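Local atomic coordinates of DegT/DnrJ/EryC1/StrS aminotransferase (Brucella abortus 2308, PDB entry 4QGR), a protein that binds pyridoxal 5'-phosphate and probably acts as an aminotransferase. Residues K49-Y54 against Q173-K178; G202-G207 against L254-I259. All blocks are in the same frame, centred on the assembly; numbering follows the deposited sequence.

Contact 1 of 2, residues K49-Y54 against Q173-K178; sequences KKLGEY and QSIGGK. With PLP (pyridoxal-5'-phosphate), chain E.
Tyr54 reaches from segment 49-54 of helix 42-55 to the loop 173-178 with its phenol end: OH lies 3.7 Å from Gly176 CA, which sits at the edge of the ring, near its plane. One helical turn earlier, Leu51 meets Ile175 branch to branch, methyl CD1 standing 4.4 Å from CG2 in a loose apolar contact. CG of Tyr54 is anti to the backbone N (chi1 -179°), which carries the ring across to the loop, where Glu261 takes a hydrogen bond with its hydroxyl. Gly176 occupies the third position of a type II turn, closed by Gly177 N to Ser174 O at 2.9 Å; its phi of 108° is positive, as that position requires and glycine readily allows. Phe211 of strand 208-212 packs on both Leu51 and Ile175. At the start of the loop Gln173, extended beyond CG, gives an NE2 hydrogen bond of 2.8 Å to O3 of the cofactor, nearly straight at 165°, while its OE1 is engaged by Phe147 N and so helps to fix the amide's rotation. The helix thus packs on the turn just after Gln173, which itself lines the pyridoxal-phosphate pocket of this fold-type I enzyme of the DegT/DnrJ/EryC1/StrS family.

Contact 2 of 2, residues G202-G207 against L254-I259; sequences GCYGDG and LEKLAI
Gly202 opens the contact by offering its carbonyl to Lys256 in segment 254-259 of helix 247-278: NZ donates to O at 2.8 Å. The ammonium approaches from above the carbonyl plane, 45° out of it, with a C=O...N angle of 131°. CG of Lys256, set beside the backbone N (chi1 -56°), also lies 3.3 Å from the oxygen of Gly202; beyond it the chain bends at chi2 and again at chi4, which brings NZ back to the carbonyl. The amide of Gly202 is tied to the same lysine through a water, which accepts from Gly202 N and from NZ at 3.1 Å. Cys203 joins through its backbone, a second water donating to its O and accepting from NZ, each at 2.8 Å. With Gln17 OE1 as a further partner, two protein oxygens and two waters surround this buried ammonium, four acceptors for three N-H, so at least one hydrogen must be shared or one bond be partial; such surroundings probably favour the charged form. Tyr204 comes next, its ring crossing the lysine chain at about a right angle; CE1 lies 3.8 Å from Lys256 CE in an oblique approach, and CZ and OH are both 4.0 Å from that methylene. The ring also stacks with Tyr38 of the second subunit, and Gln249 OE1 accepts from Tyr204 N. Further on, Asp206 forms a salt bridge with Arg244 of the second subunit, and Gly207 touches the cofactor. Lysine, waters and tyrosine together join a long helix to the later part of the loop that carries Lys199, the predicted cofactor-linking residue, and leads back into the sheet, beside the pyridoxal-phosphate site and the subunit interface of this aminotransferase.

In the fold
From the N terminus, helix 42-55 supplies the first half of contact 1, and the chain then lays down five strands of the large mixed sheet, up to 166-170, before 173-178 closes the loop. Contact 2 follows in series: 202-207 ends the loop from strand 190-194 into 208-212, and 46 residues later segment 254-259 of helix 247-278 closes it. The two loops therefore neither nest nor cross, yet the contacts touch, their centres about 12 Å apart. Leu257 CD2 packs 3.7 Å from Leu51 N, and Leu254 lies against the aliphatic part of Lys50; the two helices pack together, one reaching the turn after Gln173, the other the loop before strand 208-212.

Contact 1 of 2, residues K49-Y54 against Q173-K178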
loop_
_atom_site.group_PDB
_atom_site.type_symbol
_atom_site.label_atom_id
_atom_site.label_comp_id
_atom_site.label_asym_id
_atom_site.label_seq_id
_atom_site.Cartn_x
_atom_site.Cartn_y
_atom_site.Cartn_z
ATOM N N LYS A 49 10.988 -2.931 -17.047
ATOM C CA LYS A 49 11.541 -2.828 -18.406
ATOM C C LYS A 49 10.745 -3.540 -19.458
ATOM O O LYS A 49 10.458 -2.990 -20.514
ATOM C CB LYS A 49 12.974 -3.350 -18.439
ATOM C CG LYS A 49 13.871 -2.310 -17.865
ATOM C CD LYS A 49 15.194 -2.857 -17.395
ATOM C CE LYS A 49 15.816 -1.838 -16.443
ATOM N NZ LYS A 49 17.131 -2.302 -15.952
ATOM N N LYS A 50 10.368 -4.775 -19.151
ATOM C CA LYS A 50 9.620 -5.595 -20.095
ATOM C C LYS A 50 8.223 -5.027 -20.302
ATOM O O LYS A 50 7.773 -4.922 -21.462
ATOM C CB LYS A 50 9.585 -7.055 -19.654
ATOM C CG LYS A 50 10.961 -7.693 -19.802
ATOM C CD LYS A 50 11.032 -9.157 -19.383
ATOM C CE LYS A 50 12.387 -9.733 -19.847
ATOM N NZ LYS A 50 12.903 -10.727 -18.855
ATOM N N LEU A 51 7.578 -4.570 -19.229
ATOM C CA LEU A 51 6.257 -3.935 -19.380
ATOM C C LEU A 51 6.366 -2.611 -20.153
ATOM O O LEU A 51 5.548 -2.309 -21.039
ATOM C CB LEU A 51 5.580 -3.678 -18.045
ATOM C CG LEU A 51 4.136 -3.179 -18.102
ATOM C CD1 LEU A 51 3.218 -4.107 -18.880
ATOM C CD2 LEU A 51 3.604 -2.948 -16.684
ATOM N N GLY A 52 7.435 -1.869 -19.898
ATOM C CA GLY A 52 7.688 -0.613 -20.642
ATOM C C GLY A 52 7.759 -0.838 -22.162
ATOM O O GLY A 52 7.147 -0.108 -22.936
ATOM N N GLU A 53 8.479 -1.865 -22.598
ATOM C CA GLU A 53 8.572 -2.146 -24.041
ATOM C C GLU A 53 7.282 -2.608 -24.630
ATOM O O GLU A 53 6.943 -2.230 -25.727
ATOM C CB GLU A 53 9.682 -3.172 -24.313
ATOM C CG GLU A 53 11.004 -2.536 -23.931
ATOM C CD GLU A 53 12.187 -2.982 -24.758
ATOM O OE1 GLU A 53 11.987 -3.470 -25.908
ATOM O OE2 GLU A 53 13.301 -2.816 -24.236
ATOM N N TYR A 54 6.525 -3.381 -23.860
ATOM C CA TYR A 54 5.210 -3.849 -24.276
ATOM C C TYR A 54 4.272 -2.660 -24.526
ATOM O O TYR A 54 3.521 -2.624 -25.518
ATOM C CB TYR A 54 4.596 -4.787 -23.198
ATOM C CG TYR A 54 3.253 -5.325 -23.595
ATOM C CD1 TYR A 54 3.120 -6.248 -24.660
ATOM C CD2 TYR A 54 2.094 -4.920 -22.952
ATOM C CE1 TYR A 54 1.867 -6.723 -25.036
ATOM C CE2 TYR A 54 0.861 -5.408 -23.317
ATOM C CZ TYR A 54 0.754 -6.284 -24.373
ATOM O OH TYR A 54 -0.479 -6.755 -24.742
ATOM N N GLN A 173 -7.921 -1.090 -15.731
ATOM C CA GLN A 173 -8.636 -2.196 -16.348
ATOM C C GLN A 173 -8.217 -2.433 -17.761
ATOM O O GLN A 173 -8.833 -3.265 -18.446
ATOM C CB GLN A 173 -10.146 -1.924 -16.311
ATOM C CG GLN A 173 -10.730 -1.943 -14.908
ATOM C CD GLN A 173 -12.221 -1.610 -14.852
ATOM O OE1 GLN A 173 -12.997 -1.893 -15.773
ATOM N NE2 GLN A 173 -12.627 -1.031 -13.752
ATOM N N SER A 174 -7.195 -1.723 -18.253
ATOM C CA SER A 174 -6.994 -1.708 -19.707
ATOM C C SER A 174 -5.596 -2.096 -20.191
ATOM O O SER A 174 -5.262 -1.830 -21.329
ATOM C CB SER A 174 -7.320 -0.333 -20.253
ATOM O OG SER A 174 -6.519 0.646 -19.641
ATOM N N ILE A 175 -4.776 -2.738 -19.366
ATOM C CA ILE A 175 -3.456 -3.204 -19.879
ATOM C C ILE A 175 -3.661 -4.313 -20.923
ATOM O O ILE A 175 -4.341 -5.304 -20.660
ATOM C CB ILE A 175 -2.479 -3.572 -18.738
ATOM C CG1 ILE A 175 -2.215 -2.355 -17.855
ATOM C CG2 ILE A 175 -1.159 -4.120 -19.306
ATOM C CD1 ILE A 175 -1.670 -1.141 -18.560
ATOM N N GLY A 176 -3.123 -4.106 -22.135
ATOM C CA GLY A 176 -3.403 -4.962 -23.276
ATOM C C GLY A 176 -4.278 -4.308 -24.279
ATOM O O GLY A 176 -4.283 -4.717 -25.447
ATOM N N GLY A 177 -5.035 -3.279 -23.847
ATOM C CA GLY A 177 -5.861 -2.511 -24.744
ATOM C C GLY A 177 -5.035 -1.509 -25.546
ATOM O O GLY A 177 -3.923 -1.139 -25.149
ATOM N N LYS A 178 -5.578 -1.114 -26.689
ATOM C CA LYS A 178 -4.959 -0.091 -27.492
ATOM C C LYS A 178 -5.933 0.639 -28.387
ATOM O O LYS A 178 -7.017 0.166 -28.660
ATOM C CB LYS A 178 -3.803 -0.678 -28.300
ATOM C CG LYS A 178 -4.179 -1.814 -29.186
ATOM C CD LYS A 178 -3.000 -2.179 -30.077
ATOM C CE LYS A 178 -2.809 -3.669 -30.105
ATOM N NZ LYS A 178 -1.819 -4.101 -31.157
HETATM N N1 PLP E . -9.187 2.295 -10.895
HETATM C C2 PLP E . -10.070 1.453 -11.463
HETATM C C2A PLP E . -10.849 1.835 -12.699
HETATM C C3 PLP E . -10.200 0.082 -10.896
HETATM O O3 PLP E . -11.030 -0.770 -11.484
HETATM C C4 PLP E . -9.461 -0.235 -9.645
HETATM C C4A PLP E . -9.387 -1.537 -8.946
HETATM O O4A PLP E . -9.344 -2.594 -9.541
HETATM C C5 PLP E . -8.546 0.792 -9.130
HETATM C C6 PLP E . -8.463 2.016 -9.798
HETATM C C5A PLP E . -7.734 0.543 -7.877
HETATM O O4P PLP E . -6.743 -0.477 -8.066
HETATM P P PLP E . -6.303 -1.422 -6.841
HETATM O O1P PLP E . -5.016 -2.124 -7.266
HETATM O O2P PLP E . -6.191 -0.565 -5.607
HETATM O O3P PLP E . -7.478 -2.411 -6.785
#

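Contact 2 of 2, residues G202-G207 against L254-I259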
loop_
_atom_site.group_PDB
_atom_site.type_symbol
_atom_site.label_atom_id
_atom_site.label_comp_id
_atom_site.label_asym_id
_atom_site.label_seq_id
_atom_site.Cartn_x
_atom_site.Cartn_y
_atom_site.Cartn_z
ATOM N N GLY A 202 -2.632 -9.376 -13.996
ATOM C CA GLY A 202 -2.777 -9.449 -12.546
ATOM C C GLY A 202 -1.724 -10.263 -11.854
ATOM O O GLY A 202 -1.157 -11.203 -12.432
ATOM N N CYS A 203 -1.455 -9.915 -10.606
ATOM C CA CYS A 203 -0.566 -10.657 -9.771
ATOM C C CYS A 203 -1.321 -11.530 -8.744
ATOM O O CYS A 203 -2.503 -11.756 -8.892
ATOM C CB CYS A 203 0.488 -9.769 -9.138
ATOM S SG CYS A 203 -0.011 -8.742 -7.762
ATOM N N TYR A 204 -0.614 -12.044 -7.749
ATOM C CA TYR A 204 -1.192 -12.921 -6.730
ATOM C C TYR A 204 -1.168 -12.231 -5.359
ATOM O O TYR A 204 -0.791 -12.808 -4.376
ATOM C CB TYR A 204 -0.438 -14.262 -6.724
ATOM C CG TYR A 204 -0.683 -15.200 -7.910
ATOM C CD1 TYR A 204 -1.723 -14.993 -8.805
ATOM C CD2 TYR A 204 0.115 -16.332 -8.102
ATOM C CE1 TYR A 204 -1.967 -15.868 -9.844
ATOM C CE2 TYR A 204 -0.128 -17.220 -9.137
ATOM C CZ TYR A 204 -1.148 -16.975 -10.015
ATOM O OH TYR A 204 -1.424 -17.884 -11.020
ATOM N N GLY A 205 -1.635 -10.988 -5.341
ATOM C CA GLY A 205 -1.668 -10.123 -4.191
ATOM C C GLY A 205 -2.068 -8.745 -4.728
ATOM O O GLY A 205 -2.593 -8.634 -5.831
ATOM N N ASP A 206 -1.862 -7.708 -3.944
ATOM C CA ASP A 206 -1.994 -6.336 -4.453
ATOM C C ASP A 206 -0.709 -5.898 -5.178
ATOM O O ASP A 206 0.390 -6.238 -4.758
ATOM C CB ASP A 206 -2.344 -5.346 -3.340
ATOM C CG ASP A 206 -3.846 -5.341 -2.986
ATOM O OD1 ASP A 206 -4.708 -5.108 -3.895
ATOM O OD2 ASP A 206 -4.193 -5.646 -1.825
ATOM N N GLY A 207 -0.885 -5.134 -6.260
ATOM C CA GLY A 207 0.245 -4.533 -6.984
ATOM C C GLY A 207 -0.299 -3.475 -7.912
ATOM O O GLY A 207 -1.481 -3.470 -8.226
ATOM N N LEU A 254 6.010 -11.245 -14.382
ATOM C CA LEU A 254 6.880 -11.560 -15.523
ATOM C C LEU A 254 6.308 -12.727 -16.305
ATOM O O LEU A 254 6.268 -12.708 -17.520
ATOM C CB LEU A 254 8.292 -11.820 -15.072
ATOM C CG LEU A 254 9.104 -10.563 -14.720
ATOM C CD1 LEU A 254 10.354 -10.932 -13.938
ATOM C CD2 LEU A 254 9.479 -9.798 -15.980
ATOM N N GLU A 255 5.829 -13.747 -15.599
ATOM C CA GLU A 255 5.226 -14.891 -16.284
ATOM C C GLU A 255 3.840 -14.559 -16.875
ATOM O O GLU A 255 3.551 -14.975 -18.001
ATOM C CB GLU A 255 5.133 -16.061 -15.343
ATOM C CG GLU A 255 6.451 -16.556 -14.790
ATOM C CD GLU A 255 7.454 -17.027 -15.840
ATOM O OE1 GLU A 255 7.082 -17.403 -16.982
ATOM O OE2 GLU A 255 8.653 -16.998 -15.536
ATOM N N LYS A 256 3.036 -13.754 -16.177
ATOM C CA LYS A 256 1.763 -13.305 -16.737
ATOM C C LYS A 256 1.982 -12.492 -18.036
ATOM O O LYS A 256 1.283 -12.667 -19.040
ATOM C CB LYS A 256 0.979 -12.467 -15.737
ATOM C CG LYS A 256 0.676 -13.082 -14.388
ATOM C CD LYS A 256 -0.116 -14.388 -14.519
ATOM C CE LYS A 256 -0.980 -14.641 -13.297
ATOM N NZ LYS A 256 -2.127 -13.719 -13.225
ATOM N N LEU A 257 2.992 -11.634 -18.001
ATOM C CA LEU A 257 3.241 -10.705 -19.105
ATOM C C LEU A 257 3.613 -11.490 -20.348
ATOM O O LEU A 257 3.163 -11.165 -21.466
ATOM C CB LEU A 257 4.301 -9.643 -18.725
ATOM C CG LEU A 257 4.686 -8.700 -19.871
ATOM C CD1 LEU A 257 3.437 -7.852 -20.255
ATOM C CD2 LEU A 257 5.850 -7.826 -19.434
ATOM N N ALA A 258 4.336 -12.587 -20.181
ATOM C CA ALA A 258 4.789 -13.381 -21.358
ATOM C C ALA A 258 3.651 -14.065 -22.134
ATOM O O ALA A 258 3.824 -14.460 -23.289
ATOM C CB ALA A 258 5.844 -14.426 -20.955
ATOM N N ILE A 259 2.490 -14.197 -21.517
ATOM C CA ILE A 259 1.311 -14.721 -22.195
ATOM C C ILE A 259 0.194 -13.720 -22.429
ATOM O O ILE A 259 -0.858 -14.068 -23.016
ATOM C CB ILE A 259 0.708 -15.969 -21.479
ATOM C CG1 ILE A 259 0.153 -15.630 -20.101
ATOM C CG2 ILE A 259 1.724 -17.123 -21.403
ATOM C CD1 ILE A 259 -0.541 -16.789 -19.443
HETATM O O HOH W 1 -2.476 -11.889 -15.695
HETATM O O HOH W 2 -3.743 -13.079 -11.009
#